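23S rRNA (guanine(2535)-N(1))-methyltransferase (Streptomyces viridochromogenes, PDB 1O9G) methylates N1 of guanine-2535 in 23S ribosomal RNA with S-adenosyl-L-methionine as methyl donor, conferring resistance to the orthosomycin antibiotic avilamycin. Local coordinates at residues 50-55 against 76-81; 54-59 against 167-172. The protein carries 3 engineered substitutions. All blocks are in the same frame, centred on the assembly; numbering follows the deposited sequence.

Contact 1: 50-55 against 76-81; sequences DGPVTL and SLRQVI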
loop_
_atom_site.group_PDB
_atom_site.type_symbol
_atom_site.label_atom_id
_atom_site.label_comp_id
_atom_site.label_asym_id
_atom_site.label_seq_id
_atom_site.Cartn_x
_atom_site.Cartn_y
_atom_site.Cartn_z
ATOM N N ASP A 50 13.720 -10.117 10.373
ATOM C CA ASP A 50 13.727 -9.552 9.019
ATOM C C ASP A 50 13.572 -10.566 7.884
ATOM O O ASP A 50 13.982 -10.325 6.751
ATOM C CB ASP A 50 14.938 -8.639 8.818
ATOM C CG ASP A 50 16.245 -9.357 8.998
ATOM O OD1 ASP A 50 16.234 -10.607 8.977
ATOM O OD2 ASP A 50 17.356 -8.780 9.160
ATOM N N GLY A 51 12.904 -11.680 8.153
ATOM C CA GLY A 51 12.548 -12.609 7.080
ATOM C C GLY A 51 11.561 -11.983 6.086
ATOM O O GLY A 51 11.034 -10.881 6.320
ATOM N N PRO A 52 11.283 -12.678 4.984
ATOM C CA PRO A 52 10.376 -12.138 3.957
ATOM C C PRO A 52 9.016 -11.756 4.542
ATOM O O PRO A 52 8.420 -12.583 5.258
ATOM C CB PRO A 52 10.234 -13.302 2.973
ATOM C CG PRO A 52 11.460 -14.111 3.176
ATOM C CD PRO A 52 11.764 -14.024 4.640
ATOM N N VAL A 53 8.499 -10.570 4.188
ATOM C CA VAL A 53 7.252 -10.054 4.747
ATOM C C VAL A 53 6.059 -10.254 3.803
ATOM O O VAL A 53 6.159 -10.079 2.575
ATOM C CB VAL A 53 7.438 -8.551 5.076
ATOM C CG1 VAL A 53 6.163 -7.747 5.128
ATOM C CG2 VAL A 53 8.309 -8.393 6.341
ATOM N N THR A 54 4.906 -10.583 4.387
ATOM C CA THR A 54 3.650 -10.534 3.702
ATOM C C THR A 54 2.979 -9.219 4.066
ATOM O O THR A 54 2.775 -8.918 5.250
ATOM C CB THR A 54 2.797 -11.719 4.111
ATOM O OG1 THR A 54 3.431 -12.925 3.632
ATOM C CG2 THR A 54 1.414 -11.619 3.496
ATOM N N LEU A 55 2.688 -8.416 3.050
ATOM C CA LEU A 55 2.099 -7.083 3.203
ATOM C C LEU A 55 0.676 -7.057 2.651
ATOM O O LEU A 55 0.446 -7.498 1.530
ATOM C CB LEU A 55 2.946 -6.083 2.446
ATOM C CG LEU A 55 2.460 -4.638 2.264
ATOM C CD1 LEU A 55 2.336 -3.953 3.545
ATOM C CD2 LEU A 55 3.328 -3.852 1.300
ATOM N N SER A 76 12.304 -7.341 0.063
ATOM C CA SER A 76 11.837 -7.555 1.433
ATOM C C SER A 76 10.492 -8.269 1.517
ATOM O O SER A 76 9.992 -8.490 2.626
ATOM C CB SER A 76 11.711 -6.220 2.159
ATOM O OG SER A 76 12.938 -5.521 2.171
ATOM N N LEU A 77 9.911 -8.641 0.390
ATOM C CA LEU A 77 8.533 -9.114 0.348
ATOM C C LEU A 77 8.400 -10.544 -0.148
ATOM O O LEU A 77 9.063 -10.929 -1.117
ATOM C CB LEU A 77 7.695 -8.203 -0.528
ATOM C CG LEU A 77 7.438 -6.790 -0.022
ATOM C CD1 LEU A 77 6.891 -5.915 -1.151
ATOM C CD2 LEU A 77 6.528 -6.803 1.153
ATOM N N ARG A 78 7.554 -11.312 0.534
ATOM C CA ARG A 78 7.140 -12.659 0.149
ATOM C C ARG A 78 5.962 -12.568 -0.829
ATOM O O ARG A 78 5.876 -13.330 -1.774
ATOM C CB ARG A 78 6.691 -13.444 1.410
ATOM C CG ARG A 78 6.113 -14.819 1.117
ATOM C CD ARG A 78 5.718 -15.610 2.335
ATOM N NE ARG A 78 6.887 -16.054 3.083
ATOM C CZ ARG A 78 7.680 -17.076 2.732
ATOM N NH1 ARG A 78 7.450 -17.780 1.617
ATOM N NH2 ARG A 78 8.718 -17.396 3.500
ATOM N N GLN A 79 5.002 -11.702 -0.528
ATOM C CA GLN A 79 3.739 -11.616 -1.262
ATOM C C GLN A 79 3.006 -10.375 -0.793
ATOM O O GLN A 79 3.254 -9.896 0.326
ATOM C CB GLN A 79 2.846 -12.828 -1.026
ATOM C CG GLN A 79 2.349 -12.903 0.357
ATOM C CD GLN A 79 1.488 -14.102 0.643
ATOM O OE1 GLN A 79 0.369 -14.204 0.118
ATOM N NE2 GLN A 79 1.984 -15.005 1.503
ATOM N N VAL A 80 2.103 -9.890 -1.617
ATOM C CA VAL A 80 1.205 -8.823 -1.240
ATOM C C VAL A 80 -0.242 -9.265 -1.447
ATOM O O VAL A 80 -0.563 -10.085 -2.304
ATOM C CB VAL A 80 1.508 -7.501 -2.008
ATOM C CG1 VAL A 80 2.906 -7.029 -1.720
ATOM C CG2 VAL A 80 1.344 -7.650 -3.485
ATOM N N ILE A 81 -1.097 -8.660 -0.613
ATOM C CA ILE A 81 -2.523 -8.906 -0.634
ATOM C C ILE A 81 -3.240 -7.574 -0.682
ATOM O O ILE A 81 -2.955 -6.701 0.118
ATOM C CB ILE A 81 -2.960 -9.695 0.619
ATOM C CG1 ILE A 81 -2.142 -11.000 0.713
ATOM C CG2 ILE A 81 -4.446 -9.952 0.572
ATOM C CD1 ILE A 81 -2.308 -11.791 1.991
HETATM O O HOH W 1 8.483 -15.189 5.760
#

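Contact 2: 54-59 against 167-172; sequences TLWDPC and SAPDVV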
loop_
_atom_site.group_PDB
_atom_site.type_symbol
_atom_site.label_atom_id
_atom_site.label_comp_id
_atom_site.label_asym_id
_atom_site.label_seq_id
_atom_site.Cartn_x
_atom_site.Cartn_y
_atom_site.Cartn_z
ATOM N N THR A 54 4.906 -10.583 4.387
ATOM C CA THR A 54 3.650 -10.534 3.702
ATOM C C THR A 54 2.979 -9.219 4.066
ATOM O O THR A 54 2.775 -8.918 5.250
ATOM C CB THR A 54 2.797 -11.719 4.111
ATOM O OG1 THR A 54 3.431 -12.925 3.632
ATOM C CG2 THR A 54 1.414 -11.619 3.496
ATOM N N LEU A 55 2.688 -8.416 3.050
ATOM C CA LEU A 55 2.099 -7.083 3.203
ATOM C C LEU A 55 0.676 -7.057 2.651
ATOM O O LEU A 55 0.446 -7.498 1.530
ATOM C CB LEU A 55 2.946 -6.083 2.446
ATOM C CG LEU A 55 2.460 -4.638 2.264
ATOM C CD1 LEU A 55 2.336 -3.953 3.545
ATOM C CD2 LEU A 55 3.328 -3.852 1.300
ATOM N N TRP A 56 -0.254 -6.509 3.448
ATOM C CA TRP A 56 -1.662 -6.430 3.096
ATOM C C TRP A 56 -2.107 -4.968 3.140
ATOM O O TRP A 56 -1.880 -4.273 4.132
ATOM C CB TRP A 56 -2.455 -7.231 4.109
ATOM C CG TRP A 56 -3.947 -7.317 3.959
ATOM C CD1 TRP A 56 -4.712 -7.073 2.857
ATOM C CD2 TRP A 56 -4.844 -7.777 4.979
ATOM N NE1 TRP A 56 -6.030 -7.344 3.134
ATOM C CE2 TRP A 56 -6.146 -7.761 4.427
ATOM C CE3 TRP A 56 -4.687 -8.139 6.320
ATOM C CZ2 TRP A 56 -7.267 -8.126 5.151
ATOM C CZ3 TRP A 56 -5.828 -8.510 7.052
ATOM C CH2 TRP A 56 -7.089 -8.500 6.459
ATOM N N ASP A 57 -2.810 -4.551 2.080
ATOM C CA ASP A 57 -3.529 -3.297 2.048
ATOM C C ASP A 57 -5.015 -3.620 1.911
ATOM O O ASP A 57 -5.480 -3.987 0.824
ATOM C CB ASP A 57 -3.064 -2.420 0.909
ATOM C CG ASP A 57 -3.673 -1.053 0.947
ATOM O OD1 ASP A 57 -4.713 -0.853 1.636
ATOM O OD2 ASP A 57 -3.149 -0.108 0.320
ATOM N N PRO A 58 -5.745 -3.568 3.032
ATOM C CA PRO A 58 -7.179 -3.900 3.088
ATOM C C PRO A 58 -8.128 -2.761 2.712
ATOM O O PRO A 58 -9.353 -2.928 2.778
ATOM C CB PRO A 58 -7.391 -4.277 4.551
ATOM C CG PRO A 58 -6.467 -3.359 5.291
ATOM C CD PRO A 58 -5.241 -3.278 4.384
ATOM N N CYS A 59 -7.575 -1.610 2.346
ATOM C CA CYS A 59 -8.340 -0.505 1.773
ATOM C C CYS A 59 -7.571 -0.001 0.584
ATOM O O CYS A 59 -7.144 1.143 0.517
ATOM C CB CYS A 59 -8.585 0.633 2.745
ATOM S SG CYS A 59 -9.164 0.153 4.361
ATOM N N SER A 167 -2.620 -17.070 4.371
ATOM C CA SER A 167 -1.468 -16.216 4.667
ATOM C C SER A 167 -1.668 -15.461 5.977
ATOM O O SER A 167 -2.797 -15.139 6.367
ATOM C CB SER A 167 -1.250 -15.187 3.563
ATOM O OG SER A 167 -0.979 -15.811 2.332
ATOM N N ALA A 168 -0.555 -15.181 6.639
ATOM C CA ALA A 168 -0.519 -14.425 7.890
ATOM C C ALA A 168 0.269 -13.125 7.682
ATOM O O ALA A 168 1.499 -13.103 7.838
ATOM C CB ALA A 168 0.102 -15.271 8.995
ATOM N N PRO A 169 -0.387 -12.030 7.292
ATOM C CA PRO A 169 0.353 -10.786 7.047
ATOM C C PRO A 169 1.167 -10.295 8.241
ATOM O O PRO A 169 0.673 -10.298 9.354
ATOM C CB PRO A 169 -0.738 -9.812 6.682
ATOM C CG PRO A 169 -1.785 -10.653 6.122
ATOM C CD PRO A 169 -1.805 -11.883 6.948
ATOM N N ASP A 170 2.393 -9.866 7.965
ATOM C CA ASP A 170 3.237 -9.251 8.978
ATOM C C ASP A 170 3.032 -7.745 9.083
ATOM O O ASP A 170 3.306 -7.175 10.110
ATOM C CB ASP A 170 4.703 -9.537 8.671
ATOM C CG ASP A 170 4.950 -10.999 8.359
ATOM O OD1 ASP A 170 4.921 -11.819 9.301
ATOM O OD2 ASP A 170 5.089 -11.420 7.194
ATOM N N VAL A 171 2.627 -7.113 7.984
ATOM C CA VAL A 171 2.422 -5.679 7.917
ATOM C C VAL A 171 1.125 -5.421 7.179
ATOM O O VAL A 171 0.892 -5.992 6.110
ATOM C CB VAL A 171 3.596 -4.951 7.211
ATOM C CG1 VAL A 171 3.348 -3.443 7.118
ATOM C CG2 VAL A 171 4.929 -5.226 7.938
ATOM N N VAL A 172 0.300 -4.573 7.771
ATOM C CA VAL A 172 -0.803 -3.920 7.085
ATOM C C VAL A 172 -0.384 -2.461 6.910
ATOM O O VAL A 172 0.102 -1.831 7.835
ATOM C CB VAL A 172 -2.074 -3.994 7.903
ATOM C CG1 VAL A 172 -3.134 -2.998 7.345
ATOM C CG2 VAL A 172 -2.581 -5.406 7.950
HETATM O O HOH W 2 5.043 -13.675 5.796
#

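Contact 1: 50-55 against 76-81
Strands 53-57 and 77-84, the two parallel strands of a beta-alpha-beta unit, come together where V53, T54 and L55 meet L77, Q79 and V80. V53 N donates to S76 O (3.0 Å) and R78 N returns the bond to V53 O (2.8 Å). A beta bulge at R78 then shifts the register by one residue, after which L55 N binds Q79 O and I81 N binds L55 O (2.9 Å). Helix 64-72 makes the crossover between the strands, and its L66 and L69 pack on L55, whose CB also touches L77 CD2 (3.9 Å). On the face bearing T54 and Q79, the Q79 chain runs across the threonine. With chi1 at 67°, Q79 CG lies between its own backbone N and carbonyl carbon and meets T54 CG2 at 3.5 Å; NE2 gives T54 OG1 a weak, bent bond, while OE1 is bonded to S167. At the bulge, R78 CB lies against P52 CB (3.9 Å), and a water at the guanidinium edge accepts from R78 NH2 and donates to P52 O (2.7 Å).

Contact 2: 54-59 against 167-172
D170 reaches back from the entry of strand 171-175 to grip the backbone of T54. Its CB passes 4.0 Å from T54 O, and with chi1 at -48° CG turns beside its own backbone N, which brings the carboxylate to the start of the neighbouring strand. There OD2 accepts T54 N on its anti lone pair at 2.9 Å, in a nearly straight bond (176°). The same oxygen accepts a hydrogen bond from a water that also bonds T54 OG1, so two donors hold this end of the carboxylate. T54 O in turn receives both D170 N (2.9 Å) and V171 N (3.3 Å), fixing the turn into the strand; W56 N to V171 O continues the parallel pairing of strands 1 and 4 in the sheet order 3-2-1-4-5-7-6, that of Rossmann-like class I methyltransferases. L55 CD1 packs across V171 CG1 (3.7 Å) on one face of the sheet. On the other, W56 and V172 run alongside each other in the same direction, and W56 CE3 meets both V172 CG2 and P169 CG at 3.8 Å. P58 CB rests 3.5 Å above one face of the indole, displaced from the ring centre, while P58 CD touches V172 CG1 (3.6 Å). D57 OD1 accepts C59 N across P58, closing an Asx turn where the strand ends, and is also bonded to T174. Helix 160-164 packs on W56 through L160, V163 and L164, S83 of strand 77-84 binds the indole NE1, and L55 packs on L173 of strand 171-175 on the face away from W56.

From the N terminus, helix 33-45 leads into strand 53-57, which both contacts share through T54 and L55. Contact 1 closes first, after helix 64-72 has carried the chain to strand 77-84. Contact 2 closes a far longer loop, in which the chain passes through helices 87-98, 102-119 and 122-140, strand 147-151 and helix 160-164 before strand 171-175. Since its loop starts from the same strand, it encloses helix 64-72 and strand 77-84. The two contacts thus place strand 53-57 between 77-84 and 171-175 in the Rossmann-like sheet. They also touch directly: D57 N lies 2.9 Å from I81 O, a probable hydrogen bond.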